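Local atomic coordinates of D-threo-3-hydroxyaspartate dehydratase (Delftia, PDB entry 3WQC), a protein that catalyses the deamination of D-threo-3-hydroxyaspartate to oxaloacetate and ammonia, using pyridoxal 5'-phosphate and a divalent metal ion. Residues B[103-108]-B[137-142]; B[123-128]-B[163-168]; B[266-271]-B[360-365]. All coordinates share one frame; numbering follows the deposited sequence. Where two conformers were deposited one is given.

Overall arrangement
After the N-terminal helix 3-11 the chain lays strand 22-26 into the mixed sheet, then runs through the alternating strands and helices of the barrel domain. Interaction 1 closes the loop from helix 102-110 to the start of strand 140-146; interaction 2 closes the next, from helix 122-135 to helix 159-171. The two cross, since 123-128 lies inside the first loop and 163-168 beyond it, and they touch where I128 packs on F139 and V141. Interaction 3 follows in series, its centre about 34 Å from that of interaction 1 and 39 Å from that of interaction 2. It ties strand 268-278 of the mixed sheet to the short helix 362-366 beside the metal.

Interaction 1: residues B[103-108]-B[137-142]; sequences PQALQL and EAFEVW
The ring of F139 presents its edge to the helix: the backbone N of L106 lies in the ring plane, 3.9 Å from F139 CE1. One face of the same ring is taken by CG of E137, 3.9 Å above the plane and over the ring centre. A105 adds its methyl at a slant, with CB 4.2 Å from F139 CE1, and CZ of F139 rests 4.0 Å from L106 CB. The indole of W142 is met at its edge too, but within its own strand, where NE1 donates to E140 OE1 over 2.8 Å. That bond is nearly straight, 177° at the hydrogen, and uses the anti side of the carboxylate.

A138, between E137 and F139, is the centre of an inverse gamma turn just before strand 140-146, which probably helps bring E137 over the F139 ring. L106 reaches the same carboxylate chain from the helix. Its CG stands anti to the backbone N (chi1 177°), sending CD1 against the aliphatic part of E137, 3.5 Å from E137 CB. E137 bends at chi2 (67°), and its OE1 turns to a salt bridge with R109, one residue past the segment on helix 102-110. Helix 122-135 packs against both: F131 touches L106 and F139, while A105 leans on L115 of strand 114-119. The contact thus sits on the outside of the alanine racemase-like barrel, where a helix packs against the entry to a strand.

No hydrogen bond joins the two segments, so fit between carbon surfaces does the holding here, and the one charge involved, on E137, is matched by R109 of the same helix that supplies L106.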
# COMPACT_ATOMS: atom_id res chain seq x y z
N PRO B 103 -9.42 26.09 -5.71
CA PRO B 103 -10.85 26.21 -5.29
C PRO B 103 -11.11 25.41 -4.05
O PRO B 103 -11.83 25.89 -3.17
CB PRO B 103 -11.62 25.68 -6.53
CG PRO B 103 -10.68 26.08 -7.76
CD PRO B 103 -9.27 25.75 -7.15
N GLN B 104 -10.56 24.20 -3.91
CA GLN B 104 -10.82 23.43 -2.67
C GLN B 104 -10.21 24.11 -1.46
O GLN B 104 -10.82 24.18 -0.40
CB GLN B 104 -10.23 22.02 -2.81
CG GLN B 104 -10.79 21.26 -1.63
CD GLN B 104 -10.34 19.84 -1.52
OE1 GLN B 104 -10.74 19.08 -0.52
NE2 GLN B 104 -9.54 19.40 -2.52
N ALA B 105 -8.97 24.68 -1.61
CA ALA B 105 -8.36 25.36 -0.45
C ALA B 105 -9.21 26.61 -0.12
O ALA B 105 -9.36 26.86 1.09
CB ALA B 105 -6.95 25.78 -0.85
N LEU B 106 -9.69 27.32 -1.13
CA LEU B 106 -10.57 28.52 -0.91
C LEU B 106 -11.80 28.08 -0.12
O LEU B 106 -12.20 28.77 0.88
CB LEU B 106 -10.90 29.15 -2.25
CG LEU B 106 -11.87 30.35 -2.14
CD1 LEU B 106 -11.25 31.49 -1.33
CD2 LEU B 106 -12.35 30.75 -3.53
N GLN B 107 -12.44 27.01 -0.57
CA GLN B 107 -13.69 26.61 0.11
C GLN B 107 -13.45 26.26 1.57
O GLN B 107 -14.26 26.62 2.44
CB GLN B 107 -14.26 25.40 -0.63
CG GLN B 107 -14.70 25.77 -2.04
CD GLN B 107 -14.64 24.60 -3.04
OE1 GLN B 107 -14.44 23.43 -2.65
NE2 GLN B 107 -14.82 24.91 -4.35
N LEU B 108 -12.35 25.52 1.87
CA LEU B 108 -12.02 25.17 3.26
C LEU B 108 -11.86 26.48 4.08
O LEU B 108 -12.35 26.57 5.21
CB LEU B 108 -10.76 24.33 3.31
CG LEU B 108 -11.06 22.86 3.12
CD1 LEU B 108 -9.75 22.19 2.70
CD2 LEU B 108 -11.55 22.20 4.44
N GLU B 137 -9.50 36.65 -1.45
CA GLU B 137 -8.98 35.81 -0.38
C GLU B 137 -7.49 36.06 -0.20
O GLU B 137 -6.72 35.89 -1.15
CB GLU B 137 -9.17 34.28 -0.65
CG GLU B 137 -8.76 33.37 0.50
CD GLU B 137 -9.65 33.51 1.73
OE1 GLU B 137 -9.24 33.05 2.82
OE2 GLU B 137 -10.79 34.03 1.60
N ALA B 138 -7.08 36.47 1.02
CA ALA B 138 -5.68 36.64 1.35
C ALA B 138 -5.21 35.28 1.89
O ALA B 138 -5.17 35.02 3.10
CB ALA B 138 -5.46 37.74 2.35
N PHE B 139 -4.88 34.39 0.98
CA PHE B 139 -4.34 33.08 1.43
C PHE B 139 -3.12 33.23 2.29
O PHE B 139 -2.27 34.15 1.98
CB PHE B 139 -3.90 32.23 0.21
CG PHE B 139 -5.09 31.72 -0.61
CD1 PHE B 139 -5.75 30.53 -0.17
CD2 PHE B 139 -5.53 32.35 -1.80
CE1 PHE B 139 -6.82 30.00 -0.94
CE2 PHE B 139 -6.59 31.86 -2.52
CZ PHE B 139 -7.24 30.68 -2.11
N GLU B 140 -2.92 32.33 3.27
CA GLU B 140 -1.66 32.32 4.02
C GLU B 140 -0.77 31.29 3.34
O GLU B 140 -1.18 30.10 3.15
CB GLU B 140 -1.90 31.93 5.48
CG GLU B 140 -0.56 31.95 6.22
CD GLU B 140 -0.71 31.82 7.72
OE1 GLU B 140 0.37 31.54 8.36
OE2 GLU B 140 -1.82 32.07 8.31
N VAL B 141 0.46 31.67 3.00
CA VAL B 141 1.36 30.84 2.24
C VAL B 141 2.71 30.90 2.92
O VAL B 141 3.19 31.98 3.31
CB VAL B 141 1.49 31.30 0.77
CG1 VAL B 141 2.36 30.35 -0.04
CG2 VAL B 141 0.11 31.46 0.12
N TRP B 142 3.31 29.70 3.11
CA TRP B 142 4.68 29.61 3.62
C TRP B 142 5.57 29.19 2.50
O TRP B 142 5.14 28.51 1.54
CB TRP B 142 4.79 28.59 4.74
CG TRP B 142 3.94 28.93 5.94
CD1 TRP B 142 2.99 29.94 6.15
CD2 TRP B 142 3.92 28.12 7.16
NE1 TRP B 142 2.39 29.79 7.39
CE2 TRP B 142 2.93 28.70 8.04
CE3 TRP B 142 4.61 26.95 7.56
CZ2 TRP B 142 2.63 28.12 9.31
CZ3 TRP B 142 4.31 26.36 8.81
CH2 TRP B 142 3.34 26.96 9.67

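Interaction 2: residues B[123-128]-B[163-168]; sequences AAAQAI and LAIGRT
Helices 123-128 and 163-168 run side by side in the same direction, their axes 8.9 Å apart and only 2° from parallel, with A125 and T168 nearest in register. T168 does most of the touching. With chi1 at -65° placing OG1 beside the backbone N, CG2 stands anti to that N, 3.7 Å from A125 CB and 3.6 Å from the backbone N of Q126. Nearly one turn earlier, I165 CG2 also meets the A125 methyl, at 4.1 Å.

The T168 hydroxyl faces its own helix: OG1 donates to A164 O over 2.7 Å, reaching it from the opposite face to the T168 backbone N. It also accepts from a water, 2.9 Å from OG1, which in turn accepts a hydrogen bond from Q126 NE2, so the water bridges the helices at the more open side. A valine here would keep a methyl for A125 but would probably leave the bridging water without its T168 mate, freeing the Q126 amide to turn.

I165, A124 and I128 all lean inward on V119 of strand 114-119. Such near-parallel neighbouring helices, wrapped round a parallel sheet, are typical of the TIM-barrel domain of the alanine racemase family.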
# COMPACT_ATOMS: atom_id res chain seq x y z
N ALA B 123 6.21 30.80 -10.03
CA ALA B 123 4.94 30.50 -10.77
C ALA B 123 3.84 30.05 -9.79
O ALA B 123 2.68 30.47 -9.95
CB ALA B 123 5.15 29.40 -11.77
N ALA B 124 4.19 29.23 -8.74
CA ALA B 124 3.10 28.82 -7.81
C ALA B 124 2.62 30.02 -7.01
O ALA B 124 1.42 30.18 -6.76
CB ALA B 124 3.56 27.67 -6.90
N ALA B 125 3.56 30.90 -6.61
CA ALA B 125 3.17 32.09 -5.87
C ALA B 125 2.26 32.98 -6.71
O ALA B 125 1.32 33.56 -6.20
CB ALA B 125 4.45 32.83 -5.38
N GLN B 126 2.62 33.15 -7.98
CA GLN B 126 1.82 34.00 -8.86
C GLN B 126 0.42 33.37 -9.00
O GLN B 126 -0.57 34.14 -9.03
CB GLN B 126 2.43 34.07 -10.26
CG GLN B 126 3.70 34.93 -10.31
CD GLN B 126 4.28 35.03 -11.69
OE1 GLN B 126 3.90 34.27 -12.61
NE2 GLN B 126 5.24 35.94 -11.89
N ALA B 127 0.32 32.04 -9.11
CA ALA B 127 -1.02 31.43 -9.29
C ALA B 127 -1.90 31.67 -8.07
O ALA B 127 -3.10 31.98 -8.16
CB ALA B 127 -0.86 29.92 -9.53
N ILE B 128 -1.31 31.47 -6.87
CA ILE B 128 -2.07 31.71 -5.63
C ILE B 128 -2.49 33.18 -5.54
O ILE B 128 -3.67 33.46 -5.23
CB ILE B 128 -1.30 31.29 -4.39
CG1 ILE B 128 -0.99 29.76 -4.40
CG2 ILE B 128 -2.11 31.64 -3.11
CD1 ILE B 128 -0.20 29.24 -3.20
N LEU B 163 13.48 36.02 -2.17
CA LEU B 163 12.83 37.34 -2.19
C LEU B 163 11.77 37.43 -3.29
O LEU B 163 10.76 38.13 -3.15
CB LEU B 163 13.87 38.47 -2.31
CG LEU B 163 14.54 38.84 -1.00
CD1 LEU B 163 14.62 37.88 0.14
CD2 LEU B 163 15.66 39.83 -1.19
N ALA B 164 12.12 36.85 -4.48
CA ALA B 164 11.17 36.96 -5.58
C ALA B 164 9.82 36.28 -5.22
O ALA B 164 8.74 36.81 -5.45
CB ALA B 164 11.75 36.26 -6.84
N ILE B 165 9.92 35.11 -4.56
CA ILE B 165 8.68 34.43 -4.14
C ILE B 165 8.01 35.21 -3.01
O ILE B 165 6.76 35.42 -3.06
CB ILE B 165 9.04 33.01 -3.67
CG1 ILE B 165 9.57 32.19 -4.86
CG2 ILE B 165 7.82 32.33 -3.02
CD1 ILE B 165 10.24 30.88 -4.37
N GLY B 166 8.80 35.64 -2.00
CA GLY B 166 8.16 36.38 -0.93
C GLY B 166 7.49 37.69 -1.38
O GLY B 166 6.39 37.99 -0.93
N ARG B 167 8.15 38.45 -2.29
CA ARG B 167 7.50 39.66 -2.83
C ARG B 167 6.29 39.35 -3.64
O ARG B 167 5.30 40.06 -3.59
CB ARG B 167 8.56 40.46 -3.60
CG ARG B 167 9.60 41.05 -2.70
CD ARG B 167 10.75 41.63 -3.50
NE ARG B 167 11.71 42.29 -2.59
CZ ARG B 167 13.00 42.45 -2.92
NH1 ARG B 167 13.49 41.86 -4.04
NH2 ARG B 167 13.81 43.06 -2.08
N THR B 168 6.35 38.28 -4.44
CA THR B 168 5.19 37.95 -5.28
C THR B 168 3.97 37.75 -4.35
O THR B 168 2.85 38.23 -4.62
CB THR B 168 5.45 36.68 -6.09
OG1 THR B 168 6.52 36.92 -7.00
CG2 THR B 168 4.20 36.22 -6.86
O HOH W 1 6.26 37.67 -9.74

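Interaction 3: residues B[266-271]-B[360-365]; sequences VALSVL and NHACAT. With MG (magnesium ion), chain K.
L268 reaches across from its strand to the helix that begins at A362. Its CB points at segment 360-365, and CG, set anti to the backbone N (chi1 177°), carries the branch forward. At the tip CD2 makes the contact: it lies 3.8 Å from the carbonyl O of A362 and 4.0 Å from A362 CB, with the T365 methyl CG2 more loosely beside it at 4.4 Å. Two residues along, V270 repeats the approach. Its CG2 meets T365 CG2 at 3.6 Å, the two side chains crossing at a slant. The T365 hydroxyl is taken up by the backbone O of M293, which leaves the methyl to face V270.

Strand 268-278 belongs to the mixed sheet of the C-terminal domain, paired with 22-26 and 354-358, in the two-domain build of alanine racemase-like enzymes. Helix 362-366 packs on it with A362 and T365, while H361 and C363 point away from the strand. H361 is the N-cap residue, its O accepting from T365 N at 3.0 Å.

On that far side the magnesium ion is bound by H361 NE2 at 2.1 Å and C363 SG at 2.6 Å, and four waters complete an octahedron, one opposite NE2 and another opposite SG. Magnesium occupies the site in this crystal; the metals known to serve the enzyme are manganese, cobalt and nickel. On the side of the ring away from the metal, D296 holds H361 ND1 through a hydrogen bond, fixing the turn of the imidazole, and the ring of W290 of the second subunit meets that of H361 with their planes steeply inclined. The bound pyridoxal phosphate comes within about 8 Å of the A362 side chain.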
# COMPACT_ATOMS: atom_id res chain seq x y z
N VAL B 266 7.52 0.42 19.48
CA VAL B 266 6.71 0.42 18.26
C VAL B 266 5.29 0.07 18.67
O VAL B 266 5.05 -1.02 19.24
CB VAL B 266 7.30 -0.56 17.23
CG1 VAL B 266 6.43 -0.67 15.97
CG2 VAL B 266 8.71 -0.15 16.80
N ALA B 267 4.37 1.02 18.47
CA ALA B 267 2.99 0.92 18.94
C ALA B 267 2.08 0.24 17.92
O ALA B 267 0.96 -0.08 18.25
CB ALA B 267 2.49 2.30 19.42
N LEU B 268 2.49 0.13 16.67
CA LEU B 268 1.61 -0.42 15.62
C LEU B 268 2.17 -1.81 15.25
O LEU B 268 3.40 -1.99 15.02
CB LEU B 268 1.71 0.47 14.36
CG LEU B 268 0.90 -0.01 13.15
CD1 LEU B 268 -0.61 -0.10 13.48
CD2 LEU B 268 1.22 0.89 11.93
N SER B 269 1.28 -2.82 15.23
CA SER B 269 1.69 -4.12 14.78
C SER B 269 0.52 -4.69 13.94
O SER B 269 -0.64 -4.21 14.09
CB SER B 269 2.03 -5.12 15.95
OG SER B 269 0.88 -5.31 16.78
N VAL B 270 0.81 -5.68 13.12
CA VAL B 270 -0.26 -6.29 12.29
C VAL B 270 -0.49 -7.68 12.91
O VAL B 270 0.41 -8.55 12.91
CB VAL B 270 0.14 -6.40 10.83
CG1 VAL B 270 -0.86 -7.22 10.03
CG2 VAL B 270 0.31 -4.97 10.25
N LEU B 271 -1.70 -7.91 13.33
CA LEU B 271 -2.15 -9.22 13.86
C LEU B 271 -2.34 -10.16 12.68
O LEU B 271 -2.98 -9.77 11.72
CB LEU B 271 -3.49 -8.97 14.58
CG LEU B 271 -4.06 -10.20 15.38
CD1 LEU B 271 -3.16 -10.51 16.59
CD2 LEU B 271 -5.50 -9.84 15.78
N ASN B 360 7.99 -2.31 8.78
CA ASN B 360 9.12 -1.47 8.35
C ASN B 360 8.73 0.02 8.52
O ASN B 360 9.56 0.76 9.12
CB ASN B 360 9.44 -1.65 6.86
CG ASN B 360 10.23 -2.96 6.58
OD1 ASN B 360 11.40 -2.86 6.20
ND2 ASN B 360 9.67 -4.15 6.80
N HIS B 361 7.55 0.46 8.06
CA HIS B 361 7.26 1.84 7.92
C HIS B 361 5.85 2.04 8.34
O HIS B 361 4.89 1.57 7.66
CB HIS B 361 7.47 2.24 6.45
CG HIS B 361 7.29 3.68 6.17
ND1 HIS B 361 7.43 4.18 4.88
CD2 HIS B 361 7.07 4.76 6.99
CE1 HIS B 361 7.27 5.55 4.87
NE2 HIS B 361 7.06 5.94 6.16
N ALA B 362 5.62 2.66 9.52
CA ALA B 362 4.24 2.73 10.07
C ALA B 362 3.29 3.46 9.11
O ALA B 362 2.14 3.03 8.92
CB ALA B 362 4.23 3.44 11.45
N CYS B 363 3.76 4.50 8.41
CA CYS B 363 2.85 5.31 7.56
C CYS B 363 2.37 4.42 6.41
O CYS B 363 1.25 4.57 5.93
CB CYS B 363 3.68 6.48 6.93
SG CYS B 363 4.69 7.34 8.23
N ALA B 364 3.28 3.58 5.88
CA ALA B 364 2.94 2.74 4.69
C ALA B 364 2.02 1.60 5.11
O ALA B 364 0.98 1.30 4.49
CB ALA B 364 4.21 2.21 4.08
N THR B 365 2.34 0.93 6.27
CA THR B 365 1.46 -0.20 6.73
C THR B 365 0.12 0.35 7.12
O THR B 365 -0.92 -0.27 6.72
CB THR B 365 2.12 -0.91 7.93
OG1 THR B 365 3.38 -1.47 7.49
CG2 THR B 365 1.18 -1.96 8.55
MG MG K . 6.84 7.95 6.89
O HOH W 2 6.97 9.98 7.43
O HOH W 3 8.69 8.37 5.73
O HOH W 4 5.93 8.53 5.06
O HOH W 5 8.11 7.57 8.45